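Local coordinates for protein endoglucanase A (Clostridium cellulolyticum, PDB 1EDG) that hydrolyses internal beta-1,4-glucosidic bonds of cellulose through a family 5 TIM-barrel catalytic domain, at residues 40-45 against 121-126; 174-179 against 186-191; 253-258 against 324-329. One frame throughout, in Å; residues are numbered along the deposited sequence.

Contact 1 of 3, residues 40-45 against 121-126; sequences DAFNGT and THHDVD
His123 is the side chain through which residues 121-126 meet Asp40 and Phe42. Its CB lies 3.5 Å from Phe42 CD2. With CG beside the backbone N (chi1 -66°), the imidazole is carried past the edge of the phenyl ring. His123 CG comes to 3.6 Å from Phe42 CE2, and the rings form an offset edge-to-face pair, centroids 5.2 Å apart and planes at 71°, with Phe42 offering its edge. On the opposite face of the imidazole stands ND1 of His122, 3.5 Å above the plane and over the ring centre, so His123 is sandwiched between Phe42 and its own neighbour.

At the next atom the contact turns polar. His123 ND1 donates to the backbone O of Asp40 over 3.2 Å; the bond is nearly straight, 163° at the hydrogen, and the acceptor lies close to the imidazole plane. That bond limits the rotation of the ring. Beyond it, His123 CE1 is still 4.1 Å from Asp40 O. Ser83 OG bonds both Asp40 O and His123 N, tying the same residues together a second time. Asp40 also lays its CB 3.7 Å from His122 ND1, while its carboxylate turns back to Thr38 N through OD1.

Both segments are loops at the C-terminal rim of the TIM barrel, the face on which enzymes of this fold carry their active site. Residues 40-45 follow strand 32-34; residues 121-126 follow strand 116-120. Strand 77-80 runs between those two, and the loop after it supplies Ser83; Trp57, just past helix 53-56, meets Phe42 edge-to-face.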
# COMPACT_ATOMS: atom_id res chain seq x y z
N ASP A 40 -11.89 2.53 -1.96
CA ASP A 40 -11.37 1.96 -3.21
C ASP A 40 -12.42 1.21 -4.03
O ASP A 40 -12.15 0.80 -5.17
CB ASP A 40 -10.14 1.06 -2.96
CG ASP A 40 -10.30 0.13 -1.75
OD1 ASP A 40 -10.56 0.63 -0.65
OD2 ASP A 40 -10.09 -1.09 -1.89
N ALA A 41 -13.61 1.01 -3.46
CA ALA A 41 -14.69 0.33 -4.17
C ALA A 41 -15.11 1.20 -5.37
O ALA A 41 -15.24 2.41 -5.23
CB ALA A 41 -15.87 0.10 -3.24
N PHE A 42 -15.29 0.58 -6.53
CA PHE A 42 -15.68 1.34 -7.72
C PHE A 42 -16.94 0.83 -8.42
O PHE A 42 -17.28 1.30 -9.50
CB PHE A 42 -14.52 1.42 -8.72
CG PHE A 42 -14.03 0.09 -9.20
CD1 PHE A 42 -14.60 -0.50 -10.33
CD2 PHE A 42 -13.00 -0.57 -8.55
CE1 PHE A 42 -14.14 -1.74 -10.78
CE2 PHE A 42 -12.54 -1.80 -9.01
CZ PHE A 42 -13.11 -2.38 -10.12
N ASN A 43 -17.62 -0.13 -7.80
CA ASN A 43 -18.85 -0.68 -8.34
C ASN A 43 -19.63 -1.33 -7.21
O ASN A 43 -19.17 -1.32 -6.06
CB ASN A 43 -18.57 -1.68 -9.48
CG ASN A 43 -17.77 -2.89 -9.03
OD1 ASN A 43 -17.85 -3.33 -7.88
ND2 ASN A 43 -17.00 -3.45 -9.95
N GLY A 44 -20.81 -1.85 -7.51
CA GLY A 44 -21.61 -2.48 -6.48
C GLY A 44 -22.98 -2.91 -6.97
O GLY A 44 -23.45 -2.46 -8.01
N THR A 45 -23.63 -3.77 -6.19
CA THR A 45 -24.94 -4.29 -6.53
C THR A 45 -26.05 -3.28 -6.23
O THR A 45 -26.99 -3.14 -7.00
CB THR A 45 -25.23 -5.60 -5.77
OG1 THR A 45 -24.08 -6.46 -5.84
CG2 THR A 45 -26.42 -6.32 -6.38
N THR A 121 -4.25 6.98 -5.19
CA THR A 121 -5.30 6.81 -6.20
C THR A 121 -5.20 5.29 -6.29
O THR A 121 -4.08 4.73 -6.26
CB THR A 121 -5.01 7.47 -7.59
OG1 THR A 121 -3.87 6.87 -8.22
CG2 THR A 121 -4.84 8.96 -7.46
N HIS A 122 -6.33 4.60 -6.34
CA HIS A 122 -6.31 3.15 -6.34
C HIS A 122 -6.77 2.49 -7.64
O HIS A 122 -5.99 2.42 -8.59
CB HIS A 122 -7.09 2.61 -5.13
CG HIS A 122 -6.52 1.36 -4.55
ND1 HIS A 122 -7.06 0.11 -4.77
CD2 HIS A 122 -5.46 1.16 -3.72
CE1 HIS A 122 -6.37 -0.80 -4.11
NE2 HIS A 122 -5.39 -0.18 -3.47
N HIS A 123 -8.02 2.04 -7.70
CA HIS A 123 -8.53 1.38 -8.91
C HIS A 123 -8.95 2.42 -9.94
O HIS A 123 -10.14 2.57 -10.26
CB HIS A 123 -9.70 0.45 -8.56
CG HIS A 123 -9.32 -0.72 -7.70
ND1 HIS A 123 -10.05 -1.09 -6.58
CD2 HIS A 123 -8.33 -1.63 -7.81
CE1 HIS A 123 -9.52 -2.18 -6.05
NE2 HIS A 123 -8.47 -2.52 -6.78
N ASP A 124 -7.97 3.18 -10.43
CA ASP A 124 -8.22 4.23 -11.41
C ASP A 124 -7.56 3.97 -12.76
O ASP A 124 -7.39 4.90 -13.55
CB ASP A 124 -7.80 5.59 -10.85
CG ASP A 124 -8.76 6.10 -9.78
OD1 ASP A 124 -9.92 5.61 -9.73
OD2 ASP A 124 -8.38 7.00 -9.01
N VAL A 125 -7.17 2.73 -13.01
CA VAL A 125 -6.58 2.35 -14.29
C VAL A 125 -7.79 2.04 -15.17
O VAL A 125 -8.39 0.97 -15.04
CB VAL A 125 -5.69 1.08 -14.18
CG1 VAL A 125 -5.01 0.79 -15.52
CG2 VAL A 125 -4.64 1.25 -13.09
N ASP A 126 -8.16 2.99 -16.01
CA ASP A 126 -9.32 2.87 -16.89
C ASP A 126 -9.08 3.81 -18.07
O ASP A 126 -8.97 5.02 -17.88
CB ASP A 126 -10.57 3.31 -16.12
CG ASP A 126 -11.85 3.04 -16.88
OD1 ASP A 126 -12.09 3.69 -17.92
OD2 ASP A 126 -12.63 2.17 -16.45

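Contact 2 of 3, residues 174-179 against 186-191; sequences VGHANE and NSDVVD
This is a loop-to-helix-start contact: His176 and Asn178 rest on Asn186, Asp188 and Val189, where helix 187-209 begins. The helix side of the contact is an N-cap, with Asn186 in the capping position, and the setting is the excursion that leads from strand 163-166 of the TIM barrel to that helix. A type I beta turn from His176 to Glu179, closed by the backbone bond from Glu179 N to His176 O, brings His176 and Asn178 to the helix N-terminus.

No hydrogen bond crosses between the segments; they meet by van der Waals contact, much of it between polar groups that do not bond. His176, with CG anti to the backbone N (chi1 -169°), reaches out so that its far edge lies against the helix start. CE1 comes to 3.1 Å from Asp188 OD2, which sits near the imidazole plane, while the ring and carboxylate planes are turned 85° apart. A carboxylate beside the ring would tend to favour a positive charge on it, though that charge is not seen. NE2 faces the Asn186 amide, whose plane stands nearly upright to the ring.

Asn178 makes the more buried half. Its CB packs on Val189 CG1 at 3.7 Å, and its amide crosses that of Asn186, with OD1 3.4 Å from Asn186 ND2 at an angle too poor for a bond. Behind the turn, Glu179 OE1 takes Gly175 N and OE2 forms a salt bridge with Arg172.

The cap itself is made by the Asn186 oxygen: OD1 accepts Val189 N at 3.2 Å on a lone pair in the amide plane, with Asp188 N a weaker second donor at 2.8 Å.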
# COMPACT_ATOMS: atom_id res chain seq x y z
N VAL A 174 -4.02 -3.45 -17.88
CA VAL A 174 -5.22 -4.23 -17.59
C VAL A 174 -5.70 -4.94 -18.86
O VAL A 174 -5.79 -4.32 -19.92
CB VAL A 174 -6.36 -3.34 -17.04
CG1 VAL A 174 -7.57 -4.19 -16.70
CG2 VAL A 174 -5.90 -2.58 -15.81
N GLY A 175 -5.96 -6.23 -18.74
CA GLY A 175 -6.42 -6.99 -19.89
C GLY A 175 -5.30 -7.67 -20.65
O GLY A 175 -5.53 -8.71 -21.28
N HIS A 176 -4.10 -7.12 -20.58
CA HIS A 176 -2.93 -7.67 -21.27
C HIS A 176 -2.51 -9.00 -20.64
O HIS A 176 -2.82 -9.28 -19.48
CB HIS A 176 -1.77 -6.67 -21.22
CG HIS A 176 -0.62 -7.01 -22.12
ND1 HIS A 176 -0.59 -6.66 -23.45
CD2 HIS A 176 0.56 -7.63 -21.87
CE1 HIS A 176 0.56 -7.04 -23.98
NE2 HIS A 176 1.27 -7.63 -23.04
N ALA A 177 -1.80 -9.81 -21.42
CA ALA A 177 -1.31 -11.11 -20.94
C ALA A 177 -0.32 -10.95 -19.79
O ALA A 177 -0.24 -11.80 -18.91
CB ALA A 177 -0.66 -11.86 -22.09
N ASN A 178 0.43 -9.85 -19.81
CA ASN A 178 1.41 -9.56 -18.77
C ASN A 178 0.90 -8.49 -17.81
O ASN A 178 1.66 -7.64 -17.36
CB ASN A 178 2.73 -9.09 -19.40
CG ASN A 178 3.31 -10.12 -20.35
OD1 ASN A 178 3.50 -9.84 -21.54
ND2 ASN A 178 3.57 -11.31 -19.85
N GLU A 179 -0.39 -8.53 -17.52
CA GLU A 179 -0.99 -7.56 -16.61
C GLU A 179 -0.42 -7.66 -15.19
O GLU A 179 -0.18 -6.64 -14.54
CB GLU A 179 -2.51 -7.76 -16.55
CG GLU A 179 -3.22 -6.82 -15.58
CD GLU A 179 -4.71 -7.11 -15.42
OE1 GLU A 179 -5.29 -7.84 -16.26
OE2 GLU A 179 -5.31 -6.61 -14.45
N ASN A 186 8.71 -8.43 -23.35
CA ASN A 186 7.53 -7.93 -24.04
C ASN A 186 7.62 -6.43 -24.33
O ASN A 186 7.78 -5.61 -23.43
CB ASN A 186 6.26 -8.24 -23.25
CG ASN A 186 5.00 -7.91 -24.03
OD1 ASN A 186 4.55 -6.77 -24.06
ND2 ASN A 186 4.41 -8.93 -24.65
N SER A 187 7.48 -6.09 -25.61
CA SER A 187 7.53 -4.71 -26.08
C SER A 187 6.49 -3.82 -25.39
O SER A 187 6.79 -2.69 -25.01
CB SER A 187 7.33 -4.69 -27.60
OG SER A 187 7.23 -3.37 -28.10
N ASP A 188 5.28 -4.34 -25.22
CA ASP A 188 4.20 -3.59 -24.58
C ASP A 188 4.52 -3.21 -23.13
O ASP A 188 4.25 -2.08 -22.71
CB ASP A 188 2.88 -4.36 -24.64
CG ASP A 188 2.37 -4.57 -26.06
OD1 ASP A 188 2.36 -3.60 -26.85
OD2 ASP A 188 1.96 -5.70 -26.39
N VAL A 189 5.11 -4.13 -22.37
CA VAL A 189 5.42 -3.83 -20.98
C VAL A 189 6.53 -2.79 -20.85
O VAL A 189 6.46 -1.93 -19.96
CB VAL A 189 5.78 -5.09 -20.13
CG1 VAL A 189 4.79 -6.21 -20.38
CG2 VAL A 189 7.19 -5.53 -20.39
N VAL A 190 7.52 -2.83 -21.73
CA VAL A 190 8.61 -1.84 -21.66
C VAL A 190 8.05 -0.45 -21.93
O VAL A 190 8.43 0.51 -21.27
CB VAL A 190 9.76 -2.18 -22.65
CG1 VAL A 190 10.80 -1.06 -22.65
CG2 VAL A 190 10.41 -3.50 -22.25
N ASP A 191 7.12 -0.35 -22.87
CA ASP A 191 6.48 0.92 -23.17
C ASP A 191 5.72 1.38 -21.92
O ASP A 191 5.81 2.54 -21.52
CB ASP A 191 5.49 0.75 -24.34
CG ASP A 191 4.63 1.98 -24.56
OD1 ASP A 191 5.18 3.06 -24.88
OD2 ASP A 191 3.39 1.88 -24.43

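Contact 3 of 3, residues 253-258 against 324-329; sequences VHAYCP and SYYVAQ
Tyr326 reaches from helix 316-332 to the chain beyond strand residue Val253 and bonds to the backbone O of Ala255. Val253 belongs to the barrel, pairing through its backbone with Ile304 and Gly306 of the adjoining strand 303-308. His254 turns its side chain away from the helix, and its ND1 bonds Glu170 OE2.

Ala255 then faces the helix. Its carbonyl O receives the Tyr326 hydroxyl, OH to O 2.8 Å, in the carbonyl plane and on a lone pair, with 137° at the oxygen. The methyl backs this up, Ala255 CB lying 3.6 Å from Tyr326 OH. A chi1 of -170° extends the tyrosine away from its helix, and the acceptor lies near the ring plane, at the ring's edge.

Tyr256 is the centre of an inverse gamma turn and points the other way, its OH bonded to Glu307 OE1. Cys257 makes a looser contact, its O 4.4 Å from Tyr326 CE2, again at the ring edge; that oxygen accepts from Tyr322 OH. A cis peptide leads on to Pro258, the N-cap of helix 259-262.

Phe288 of helix 279-297 touches both Ala255 and Tyr326, while Ile305 and Cys308 also pack on the tyrosine. In this buried setting the phenol finds its acceptor in a main-chain oxygen, which also takes a weak bond from Cys257 N. The hydroxyl thus ties the outer helix to the backbone at Ala255, and the residues on either side, His254 and Tyr256, send their side chains to Glu170 and Glu307.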
# COMPACT_ATOMS: atom_id res chain seq x y z
N VAL A 253 6.19 -1.00 -2.95
CA VAL A 253 6.11 -2.36 -3.47
C VAL A 253 5.01 -3.11 -2.75
O VAL A 253 4.69 -2.80 -1.59
CB VAL A 253 7.44 -3.18 -3.34
CG1 VAL A 253 8.62 -2.43 -3.96
CG2 VAL A 253 7.72 -3.52 -1.90
N HIS A 254 4.38 -4.05 -3.44
CA HIS A 254 3.33 -4.89 -2.86
C HIS A 254 3.87 -6.29 -3.05
O HIS A 254 4.39 -6.61 -4.12
CB HIS A 254 2.00 -4.72 -3.59
CG HIS A 254 1.38 -3.36 -3.42
ND1 HIS A 254 0.25 -2.96 -4.11
CD2 HIS A 254 1.74 -2.31 -2.65
CE1 HIS A 254 -0.06 -1.72 -3.76
NE2 HIS A 254 0.82 -1.30 -2.88
N ALA A 255 3.79 -7.13 -2.03
CA ALA A 255 4.34 -8.46 -2.18
C ALA A 255 3.66 -9.55 -1.37
O ALA A 255 4.01 -9.80 -0.22
CB ALA A 255 5.83 -8.44 -1.88
N TYR A 256 2.69 -10.21 -1.99
CA TYR A 256 1.98 -11.32 -1.35
C TYR A 256 2.75 -12.55 -1.84
O TYR A 256 2.29 -13.27 -2.72
CB TYR A 256 0.53 -11.36 -1.84
CG TYR A 256 -0.29 -10.14 -1.50
CD1 TYR A 256 -1.04 -10.09 -0.33
CD2 TYR A 256 -0.39 -9.06 -2.39
CE1 TYR A 256 -1.87 -9.00 -0.05
CE2 TYR A 256 -1.21 -7.97 -2.11
CZ TYR A 256 -1.95 -7.94 -0.94
OH TYR A 256 -2.81 -6.90 -0.68
N CYS A 257 3.95 -12.75 -1.29
CA CYS A 257 4.83 -13.85 -1.70
C CYS A 257 5.09 -14.90 -0.61
O CYS A 257 5.39 -14.54 0.52
CB CYS A 257 6.16 -13.28 -2.17
SG CYS A 257 6.02 -11.94 -3.38
N PRO A 258 4.99 -16.20 -0.94
CA PRO A 258 4.63 -16.74 -2.26
C PRO A 258 3.11 -16.69 -2.46
O PRO A 258 2.35 -16.98 -1.53
CB PRO A 258 5.15 -18.17 -2.20
CG PRO A 258 4.93 -18.54 -0.77
CD PRO A 258 5.38 -17.29 -0.03
N SER A 324 4.87 -13.33 11.13
CA SER A 324 5.93 -12.95 12.08
C SER A 324 7.29 -12.92 11.38
O SER A 324 8.05 -11.95 11.52
CB SER A 324 5.98 -13.93 13.27
OG SER A 324 4.84 -13.79 14.09
N TYR A 325 7.58 -13.97 10.62
CA TYR A 325 8.83 -14.10 9.87
C TYR A 325 8.94 -13.00 8.80
O TYR A 325 9.99 -12.38 8.64
CB TYR A 325 8.88 -15.48 9.22
CG TYR A 325 10.15 -15.78 8.45
CD1 TYR A 325 11.28 -16.29 9.10
CD2 TYR A 325 10.21 -15.60 7.07
CE1 TYR A 325 12.42 -16.62 8.39
CE2 TYR A 325 11.35 -15.93 6.34
CZ TYR A 325 12.46 -16.44 7.01
OH TYR A 325 13.58 -16.78 6.28
N TYR A 326 7.84 -12.77 8.08
CA TYR A 326 7.78 -11.75 7.04
C TYR A 326 8.15 -10.37 7.61
O TYR A 326 9.03 -9.68 7.09
CB TYR A 326 6.36 -11.73 6.43
CG TYR A 326 6.19 -10.90 5.17
CD1 TYR A 326 6.19 -9.50 5.22
CD2 TYR A 326 6.01 -11.51 3.93
CE1 TYR A 326 6.01 -8.73 4.07
CE2 TYR A 326 5.83 -10.75 2.76
CZ TYR A 326 5.82 -9.36 2.85
OH TYR A 326 5.62 -8.60 1.72
N VAL A 327 7.49 -9.97 8.69
CA VAL A 327 7.74 -8.67 9.31
C VAL A 327 9.16 -8.56 9.88
O VAL A 327 9.82 -7.54 9.70
CB VAL A 327 6.69 -8.34 10.40
CG1 VAL A 327 7.05 -7.05 11.11
CG2 VAL A 327 5.30 -8.23 9.77
N ALA A 328 9.63 -9.62 10.54
CA ALA A 328 10.98 -9.63 11.12
C ALA A 328 12.05 -9.48 10.04
O ALA A 328 12.99 -8.71 10.20
CB ALA A 328 11.21 -10.92 11.91
N GLN A 329 11.90 -10.21 8.93
CA GLN A 329 12.86 -10.14 7.83
C GLN A 329 12.86 -8.75 7.18
O GLN A 329 13.90 -8.24 6.79
CB GLN A 329 12.57 -11.23 6.80
CG GLN A 329 12.83 -12.65 7.29
CD GLN A 329 14.30 -12.95 7.55
OE1 GLN A 329 15.19 -12.22 7.12
NE2 GLN A 329 14.56 -14.04 8.26

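Contact 3 is the buried one, its centre about 13 Å from the chain centre; contacts 1 and 2 are only partly buried, and the centre of contact 2 lies farthest out, about 22 Å. No strand or helix is shared, but contacts 1 and 2 both use loops that follow barrel strands, whereas contact 3 brings an outer helix to the barrel. Chemistry follows place: contact 3 rests on one phenol-to-carbonyl bond, contact 1 adds ring packing to a histidine-to-carbonyl bond, and contact 2 has no bond across it, its hydrogen bonds lying within each segment. Contacts 1 and 2 touch through Val125 CG1 and Val174 CG2, 3.5 Å apart.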